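Local coordinates for protein adenosylmethionine-8-amino-7-oxononanoate aminotransferase (Methanocaldococcus jannaschii, PDB 6ZHK) that probably transfers the amino group of S-adenosylmethionine to 8-amino-7-oxononanoate in biotin biosynthesis, using pyridoxal 5'-phosphate as cofactor, at residues K370-E375 against Y452-L457. Residues are numbered along the deposited sequence; the frame is centred on the assembly and turned at random.
Sequences KLFHKE and YLCDAL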
loop_
_atom_site.group_PDB
_atom_site.type_symbol
_atom_site.label_atom_id
_atom_site.label_comp_id
_atom_site.label_asym_id
_atom_site.label_seq_id
_atom_site.Cartn_x
_atom_site.Cartn_y
_atom_site.Cartn_z
ATOM N N LYS A 370 18.292 -14.086 -25.065
ATOM C CA LYS A 370 19.287 -13.970 -26.124
ATOM C C LYS A 370 18.601 -13.695 -27.467
ATOM O O LYS A 370 19.017 -12.825 -28.223
ATOM C CB LYS A 370 20.087 -15.275 -26.196
ATOM C CG LYS A 370 21.584 -15.207 -25.921
ATOM C CD LYS A 370 22.024 -16.431 -25.126
ATOM C CE LYS A 370 23.309 -16.224 -24.366
ATOM N NZ LYS A 370 23.235 -16.964 -23.087
ATOM N N LEU A 371 17.505 -14.405 -27.744
ATOM C CA LEU A 371 16.730 -14.171 -28.961
ATOM C C LEU A 371 16.149 -12.755 -29.001
ATOM O O LEU A 371 16.186 -12.078 -30.033
ATOM C CB LEU A 371 15.658 -15.260 -29.110
ATOM C CG LEU A 371 14.668 -15.032 -30.273
ATOM C CD1 LEU A 371 15.347 -15.153 -31.651
ATOM C CD2 LEU A 371 13.432 -15.916 -30.177
ATOM N N PHE A 372 15.558 -12.312 -27.878
ATOM C CA PHE A 372 15.021 -10.964 -27.763
ATOM C C PHE A 372 16.084 -9.904 -28.118
ATOM O O PHE A 372 15.826 -8.988 -28.891
ATOM C CB PHE A 372 14.526 -10.767 -26.310
ATOM C CG PHE A 372 13.766 -9.499 -26.010
ATOM C CD1 PHE A 372 12.920 -8.957 -26.960
ATOM C CD2 PHE A 372 13.874 -8.859 -24.781
ATOM C CE1 PHE A 372 12.136 -7.844 -26.676
ATOM C CE2 PHE A 372 13.142 -7.697 -24.502
ATOM C CZ PHE A 372 12.274 -7.196 -25.452
ATOM N N HIS A 373 17.283 -10.018 -27.544
ATOM C CA HIS A 373 18.279 -8.976 -27.768
ATOM C C HIS A 373 18.727 -8.989 -29.230
ATOM O O HIS A 373 19.011 -7.924 -29.788
ATOM C CB HIS A 373 19.465 -9.074 -26.764
ATOM C CG HIS A 373 19.062 -8.838 -25.340
ATOM N ND1 HIS A 373 19.914 -9.066 -24.274
ATOM C CD2 HIS A 373 17.890 -8.414 -24.800
ATOM C CE1 HIS A 373 19.288 -8.783 -23.128
ATOM N NE2 HIS A 373 18.042 -8.354 -23.418
ATOM N N LYS A 374 18.837 -10.186 -29.815
ATOM C CA LYS A 374 19.240 -10.346 -31.209
ATOM C C LYS A 374 18.199 -9.715 -32.138
ATOM O O LYS A 374 18.551 -8.982 -33.063
ATOM C CB LYS A 374 19.466 -11.836 -31.489
ATOM C CG LYS A 374 19.684 -12.151 -32.962
ATOM C CD LYS A 374 20.145 -13.556 -33.214
ATOM C CE LYS A 374 19.063 -14.615 -33.261
ATOM N NZ LYS A 374 17.839 -14.154 -33.967
ATOM N N GLU A 375 16.906 -9.881 -31.813
ATOM C CA GLU A 375 15.792 -9.352 -32.604
ATOM C C GLU A 375 15.570 -7.852 -32.459
ATOM O O GLU A 375 14.938 -7.233 -33.322
ATOM C CB GLU A 375 14.491 -10.120 -32.344
ATOM C CG GLU A 375 14.524 -11.580 -32.755
ATOM C CD GLU A 375 14.753 -11.818 -34.256
ATOM O OE1 GLU A 375 13.971 -11.280 -35.064
ATOM O OE2 GLU A 375 15.770 -12.484 -34.606
ATOM N N TYR A 452 7.570 -11.684 -33.397
ATOM C CA TYR A 452 6.434 -10.856 -33.774
ATOM C C TYR A 452 6.590 -9.445 -33.205
ATOM O O TYR A 452 6.383 -8.460 -33.888
ATOM C CB TYR A 452 5.097 -11.490 -33.367
ATOM C CG TYR A 452 3.931 -10.652 -33.825
ATOM C CD1 TYR A 452 3.519 -10.660 -35.151
ATOM C CD2 TYR A 452 3.230 -9.858 -32.937
ATOM C CE1 TYR A 452 2.500 -9.848 -35.611
ATOM C CE2 TYR A 452 2.168 -9.071 -33.367
ATOM C CZ TYR A 452 1.802 -9.063 -34.711
ATOM O OH TYR A 452 0.765 -8.286 -35.171
ATOM N N LEU A 453 6.827 -9.353 -31.894
ATOM C CA LEU A 453 6.922 -8.084 -31.193
ATOM C C LEU A 453 7.986 -7.161 -31.772
ATOM O O LEU A 453 7.748 -5.977 -31.930
ATOM C CB LEU A 453 7.237 -8.359 -29.710
ATOM C CG LEU A 453 7.635 -7.143 -28.854
ATOM C CD1 LEU A 453 6.431 -6.181 -28.704
ATOM C CD2 LEU A 453 8.010 -7.652 -27.465
ATOM N N CYS A 454 9.173 -7.698 -32.031
ATOM C CA CYS A 454 10.259 -6.861 -32.516
ATOM C C CYS A 454 10.042 -6.426 -33.975
ATOM O O CYS A 454 10.343 -5.286 -34.340
ATOM C CB CYS A 454 11.552 -7.656 -32.335
ATOM S SG CYS A 454 12.019 -7.918 -30.581
ATOM N N ASP A 455 9.487 -7.330 -34.819
ATOM C CA ASP A 455 9.126 -6.952 -36.183
ATOM C C ASP A 455 8.014 -5.902 -36.143
ATOM O O ASP A 455 8.030 -4.948 -36.911
ATOM C CB ASP A 455 8.576 -8.148 -36.974
ATOM C CG ASP A 455 9.629 -9.102 -37.506
ATOM O OD1 ASP A 455 10.810 -8.735 -37.543
ATOM O OD2 ASP A 455 9.262 -10.216 -37.858
ATOM N N ALA A 456 7.029 -6.047 -35.244
ATOM C CA ALA A 456 5.981 -5.030 -35.202
ATOM C C ALA A 456 6.521 -3.692 -34.693
ATOM O O ALA A 456 6.035 -2.624 -35.101
ATOM C CB ALA A 456 4.853 -5.478 -34.285
ATOM N N LEU A 457 7.499 -3.736 -33.771
ATOM C CA LEU A 457 8.030 -2.472 -33.260
ATOM C C LEU A 457 8.796 -1.722 -34.365
ATOM O O LEU A 457 8.707 -0.485 -34.514
ATOM C CB LEU A 457 8.908 -2.769 -32.034
ATOM C CG LEU A 457 9.451 -1.563 -31.259
ATOM C CD1 LEU A 457 8.341 -0.613 -30.789
ATOM C CD2 LEU A 457 10.305 -1.998 -30.088
#
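Cys454 lies against both Phe372 and Glu375, and this one small side chain illustrates how two nearly parallel helices can pack through a thiol. The axes of the two segments are inclined by 16° and approach to 9.9 Å. The CB of Cys454 is directed toward the facing helix. Its SG, anti to its own carbonyl carbon, touches the phenyl group and the glutamate in directions roughly at a right angle to each other. SG of Cys454 meets the rim of the ring, 3.9 Å from CD1 of Phe372, and sits near the ring plane, 75° off the normal: a sulfur-aromatic contact made at the edge. SG of Cys454 also lies 3.8 Å from CB of Glu375, while CB of Cys454 approaches the backbone O of Glu375 at 3.6 Å. That carbonyl oxygen accepts a hydrogen bond from NZ of Lys378.

Phe372 reaches across because its CG is anti to the backbone N (chi1 -172°), bringing the ring nearer than its CB direction alone would suggest. CE1 of Phe372 then touches a methyl of Leu453, CD2, at 4.2 Å, approached obliquely. Glu375 offers its aliphatic root to the sulfur, whereas its bent chain delivers the carboxylate to a salt bridge within its own helix, OE2 of Glu375 to NZ of Lys374 at 2.7 Å.

The contact joins helix 366-376 to the C-terminal helix 447-463, in what is probably the small C-terminal domain of this fold type I, class-III aminotransferase. Phe372 also packs on Ile450 of the latter helix and on Leu439 of strand 436-439, while Leu453 reaches Ile428 of strand 428-429, so that both helices lie against neighbouring strands.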